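Local coordinates for D-isomer specific 2-hydroxyacid dehydrogenase family protein (Aeromonas salmonicida subsp. salmonicida, PDB 3HG7), which probably acts as an NAD-dependent oxidoreductase of the D-isomer specific 2-hydroxyacid dehydrogenase family, at residues 4-9 with 47-52; 8-13 with 30-35. The protein carries 1 engineered substitution. All coordinates share one frame; numbering follows the deposited sequence.

Contact 1. Residues 4-9 with 47-52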
# COMPACT_ATOMS: atom_id res chain seq x y z
N SER A 4 -23.32 -27.43 -0.76
CA SER A 4 -23.15 -27.26 -2.25
C SER A 4 -21.71 -27.53 -2.77
O SER A 4 -21.15 -26.71 -3.48
CB SER A 4 -23.70 -25.88 -2.67
OG SER A 4 -23.66 -25.64 -4.07
N GLN A 5 -21.16 -28.70 -2.41
CA GLN A 5 -19.76 -29.21 -2.65
C GLN A 5 -18.58 -28.56 -1.91
O GLN A 5 -18.01 -29.21 -1.03
CB GLN A 5 -19.37 -29.47 -4.12
CG GLN A 5 -18.23 -30.54 -4.23
CD GLN A 5 -17.07 -30.19 -5.18
OE1 GLN A 5 -16.28 -31.07 -5.59
NE2 GLN A 5 -16.96 -28.94 -5.55
N ARG A 6 -18.17 -27.36 -2.30
CA ARG A 6 -17.34 -26.55 -1.42
C ARG A 6 -18.15 -25.36 -0.92
O ARG A 6 -19.14 -24.97 -1.53
CB ARG A 6 -16.07 -26.03 -2.10
CG ARG A 6 -15.00 -27.12 -2.34
CD ARG A 6 -13.76 -26.50 -2.95
NE ARG A 6 -12.76 -27.51 -3.36
CZ ARG A 6 -12.70 -28.06 -4.57
NH1 ARG A 6 -11.71 -28.91 -4.86
NH2 ARG A 6 -13.61 -27.78 -5.49
N THR A 7 -17.69 -24.81 0.20
CA THR A 7 -18.30 -23.62 0.82
C THR A 7 -17.28 -22.49 0.89
O THR A 7 -16.16 -22.71 1.33
CB THR A 7 -18.79 -23.96 2.22
OG1 THR A 7 -19.87 -24.91 2.13
CG2 THR A 7 -19.32 -22.69 2.96
N LEU A 8 -17.67 -21.32 0.41
CA LEU A 8 -16.90 -20.09 0.54
C LEU A 8 -17.57 -19.26 1.63
O LEU A 8 -18.80 -19.11 1.62
CB LEU A 8 -16.95 -19.29 -0.76
CG LEU A 8 -16.52 -17.81 -0.70
CD1 LEU A 8 -15.04 -17.66 -0.29
CD2 LEU A 8 -16.75 -17.17 -2.06
N LEU A 9 -16.79 -18.73 2.56
CA LEU A 9 -17.33 -17.77 3.53
C LEU A 9 -16.76 -16.38 3.24
O LEU A 9 -15.55 -16.25 3.15
CB LEU A 9 -17.00 -18.18 4.98
CG LEU A 9 -17.49 -17.20 6.09
CD1 LEU A 9 -19.01 -17.09 6.07
CD2 LEU A 9 -17.05 -17.73 7.47
N GLU A 47 -17.23 -24.50 8.66
CA GLU A 47 -17.76 -25.07 7.43
C GLU A 47 -17.10 -24.63 6.12
O GLU A 47 -17.40 -25.20 5.07
CB GLU A 47 -19.25 -24.85 7.35
CG GLU A 47 -19.98 -25.67 8.40
CD GLU A 47 -21.45 -25.37 8.44
OE1 GLU A 47 -21.92 -24.83 9.47
OE2 GLU A 47 -22.12 -25.63 7.41
N ALA A 48 -16.22 -23.64 6.19
CA ALA A 48 -15.67 -23.01 4.97
C ALA A 48 -14.43 -23.73 4.47
O ALA A 48 -13.42 -23.84 5.19
CB ALA A 48 -15.33 -21.56 5.25
N HIS A 49 -14.51 -24.22 3.24
CA HIS A 49 -13.30 -24.63 2.53
C HIS A 49 -12.50 -23.46 1.99
O HIS A 49 -11.28 -23.54 1.91
CB HIS A 49 -13.64 -25.59 1.41
CG HIS A 49 -14.53 -26.70 1.85
ND1 HIS A 49 -15.90 -26.62 1.73
CD2 HIS A 49 -14.27 -27.88 2.46
CE1 HIS A 49 -16.45 -27.73 2.22
NE2 HIS A 49 -15.48 -28.50 2.68
N ILE A 50 -13.19 -22.38 1.63
CA ILE A 50 -12.53 -21.20 1.04
C ILE A 50 -12.96 -20.02 1.87
O ILE A 50 -14.11 -19.95 2.25
CB ILE A 50 -12.96 -20.98 -0.44
CG1 ILE A 50 -12.67 -22.26 -1.25
CG2 ILE A 50 -12.16 -19.81 -1.07
CD1 ILE A 50 -13.07 -22.15 -2.70
N LEU A 51 -12.05 -19.09 2.12
CA LEU A 51 -12.43 -17.87 2.84
C LEU A 51 -11.96 -16.63 2.03
O LEU A 51 -10.83 -16.61 1.51
CB LEU A 51 -11.74 -17.88 4.20
CG LEU A 51 -12.02 -16.69 5.13
CD1 LEU A 51 -13.47 -16.75 5.63
CD2 LEU A 51 -11.04 -16.72 6.30
N MET A 52 -12.81 -15.61 1.93
CA MET A 52 -12.33 -14.31 1.41
C MET A 52 -12.65 -13.26 2.48
O MET A 52 -13.81 -13.13 2.86
CB MET A 52 -13.00 -13.93 0.10
CG MET A 52 -12.53 -12.54 -0.44
SD MET A 52 -12.25 -12.31 -2.24
CE MET A 52 -13.92 -12.60 -2.75
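T7 meets the 47-52 segment with both its backbone N-H and its carbonyl. The N-H is taken by the imidazole of H49, T7 N to H49 ND1 3.0 Å, with the donor only 9° out of the ring plane at the ring edge. This bond requires ND1 to be without a proton, so the ring acts here as an acceptor. H49 CG stands beside its own backbone N (chi1 -49°), which turns the ring edge toward the start of strand 6-9, where ND1 also comes within 3.5 Å of R6 CA. I50 N donates to T7 O (3.0 Å) in the carbonyl plane, and H49 N adds a weak, bent bond. T7 CB packs 3.4 Å from E47 O, while T7 OG1 is hydrogen-bonded to R31 NH2 of the next strand. Beyond this point the pairing is regular parallel sheet: L9 N reaches I50 O at 3.0 Å and M52 N reaches L9 O at 3.1 Å. L9 and L51 lie side by side on one face, where L51 CD1 comes to 3.9 Å from L9 CB, and A48 CB packs against the same L9 CB. On the other face L8 CD1 touches I50 CG2 at 3.7 Å, where F293 and Y297 of helix 286-301 pack on I50. A histidine side chain thus takes up a backbone N-H, so the pairing starts one residue ahead of the L8-I50 bridge.

Contact 2. Residues 8-13 with 30-35; sequences LLLLSQ and LRILRA
A beta-alpha-beta unit is closed here: strand 6-11, helix 15-24 and strand 30-34 bring 8-11 and 30-34 together as parallel neighbours, their short axes 25° apart. Four backbone bonds zip them, beginning with a short one from L8 N to R31 O (2.7 Å) and continuing with L33 N to L8 O, L10 N to L33 O and A35 N to L10 O. The third is the most bent at its acceptor, L10 N standing 29° from the carbonyl plane of L33. On one face L30 CD1 packs on L8 CB at 3.9 Å; farther along, with L10 CG beside the backbone N (chi1 -63°), L10 CD1 reaches across to I32 CG2 at 3.8 Å. The other face is built by L9, whose CD1 lies 3.9 Å from L33 CB and also touches A35 CB. Within strand 30-34, L33 CD1 rests 3.8 Å above the centre of the R31 guanidinium, which hydrogen-bonds T7 OG1 and forms a salt bridge with E47. R34 forms salt bridges with E19 and D36. Helix 15-24 packs through L22 on the face of L8 and I32, while helix 38-44 meets L11, L33 and A35 on the opposite face, and strand 50-53 flanks strand 6-11 along its other edge.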
# COMPACT_ATOMS: atom_id res chain seq x y z
N LEU A 8 -17.67 -21.32 0.41
CA LEU A 8 -16.90 -20.09 0.54
C LEU A 8 -17.57 -19.26 1.63
O LEU A 8 -18.80 -19.11 1.62
CB LEU A 8 -16.95 -19.29 -0.76
CG LEU A 8 -16.52 -17.81 -0.70
CD1 LEU A 8 -15.04 -17.66 -0.29
CD2 LEU A 8 -16.75 -17.17 -2.06
N LEU A 9 -16.79 -18.73 2.56
CA LEU A 9 -17.33 -17.77 3.53
C LEU A 9 -16.76 -16.38 3.24
O LEU A 9 -15.55 -16.25 3.15
CB LEU A 9 -17.00 -18.18 4.98
CG LEU A 9 -17.49 -17.20 6.09
CD1 LEU A 9 -19.01 -17.09 6.07
CD2 LEU A 9 -17.05 -17.73 7.47
N LEU A 10 -17.65 -15.37 3.16
CA LEU A 10 -17.26 -13.97 2.93
C LEU A 10 -17.26 -13.27 4.28
O LEU A 10 -18.27 -13.28 4.97
CB LEU A 10 -18.29 -13.28 2.02
CG LEU A 10 -18.38 -13.91 0.62
CD1 LEU A 10 -19.46 -13.23 -0.15
CD2 LEU A 10 -17.03 -13.71 -0.09
N LEU A 11 -16.10 -12.74 4.66
CA LEU A 11 -15.89 -12.07 5.94
C LEU A 11 -15.14 -10.74 5.66
O LEU A 11 -13.99 -10.51 6.13
CB LEU A 11 -15.10 -12.98 6.86
CG LEU A 11 -14.73 -12.56 8.27
CD1 LEU A 11 -15.98 -12.30 9.08
CD2 LEU A 11 -13.92 -13.69 8.88
N SER A 12 -15.81 -9.89 4.88
CA SER A 12 -15.27 -8.61 4.42
C SER A 12 -16.22 -7.44 4.69
O SER A 12 -17.43 -7.59 4.66
CB SER A 12 -15.01 -8.66 2.91
OG SER A 12 -14.60 -7.39 2.44
N GLN A 13 -15.65 -6.24 4.89
CA GLN A 13 -16.49 -5.05 5.04
C GLN A 13 -17.22 -4.80 3.72
O GLN A 13 -18.26 -4.17 3.70
CB GLN A 13 -15.68 -3.83 5.46
CG GLN A 13 -14.60 -3.40 4.51
CD GLN A 13 -13.82 -2.20 5.05
OE1 GLN A 13 -13.94 -1.10 4.53
NE2 GLN A 13 -13.07 -2.42 6.13
N LEU A 30 -20.28 -24.41 -5.59
CA LEU A 30 -19.76 -23.54 -4.54
C LEU A 30 -20.88 -22.87 -3.78
O LEU A 30 -21.59 -22.05 -4.34
CB LEU A 30 -18.83 -22.47 -5.11
CG LEU A 30 -18.17 -21.55 -4.08
CD1 LEU A 30 -17.23 -22.34 -3.16
CD2 LEU A 30 -17.43 -20.40 -4.74
N ARG A 31 -21.05 -23.22 -2.51
CA ARG A 31 -22.02 -22.52 -1.64
C ARG A 31 -21.35 -21.26 -1.09
O ARG A 31 -20.26 -21.35 -0.51
CB ARG A 31 -22.47 -23.42 -0.49
CG ARG A 31 -23.51 -22.77 0.43
CD ARG A 31 -23.98 -23.70 1.57
NE ARG A 31 -22.89 -24.24 2.39
CZ ARG A 31 -22.98 -24.52 3.69
NH1 ARG A 31 -24.12 -24.29 4.35
NH2 ARG A 31 -21.94 -25.02 4.34
N ILE A 32 -22.00 -20.11 -1.25
CA ILE A 32 -21.44 -18.82 -0.83
C ILE A 32 -22.17 -18.35 0.41
O ILE A 32 -23.39 -18.13 0.38
CB ILE A 32 -21.52 -17.77 -1.96
CG1 ILE A 32 -20.67 -18.23 -3.15
CG2 ILE A 32 -21.08 -16.39 -1.45
CD1 ILE A 32 -20.90 -17.43 -4.43
N LEU A 33 -21.43 -18.24 1.50
CA LEU A 33 -22.02 -17.87 2.78
C LEU A 33 -21.44 -16.54 3.13
O LEU A 33 -20.37 -16.18 2.63
CB LEU A 33 -21.66 -18.88 3.87
CG LEU A 33 -22.16 -20.32 3.71
CD1 LEU A 33 -21.84 -21.11 5.00
CD2 LEU A 33 -23.66 -20.34 3.45
N ARG A 34 -22.15 -15.81 3.98
CA ARG A 34 -21.69 -14.48 4.30
C ARG A 34 -21.83 -14.26 5.80
O ARG A 34 -22.85 -14.63 6.40
CB ARG A 34 -22.54 -13.49 3.50
CG ARG A 34 -22.44 -12.08 3.89
CD ARG A 34 -23.29 -11.23 2.93
NE ARG A 34 -23.51 -9.90 3.45
CZ ARG A 34 -24.30 -8.99 2.90
NH1 ARG A 34 -24.95 -9.25 1.77
NH2 ARG A 34 -24.41 -7.79 3.47
N ALA A 35 -20.83 -13.63 6.42
CA ALA A 35 -21.02 -13.18 7.82
C ALA A 35 -20.57 -11.75 7.99
O ALA A 35 -19.40 -11.47 7.78
CB ALA A 35 -20.27 -14.11 8.77

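From the N terminus the chain runs up strand 6-11, crosses back through helix 15-24 and runs forward again in strand 30-34, so contact 2 closes the shorter loop. It then continues through helix 38-44 to strand 50-53, where contact 1 closes a longer one that encloses the first. Both start from strand 6-11 and share L8 and L9, which makes this strand the middle of the three: 30-34 is bonded along one edge and 50-53 along the other. Together the contacts join the first three strands at one edge of the five-stranded parallel sheet, which belongs to a different domain from the seven-stranded sheet of the predicted NAD-binding region.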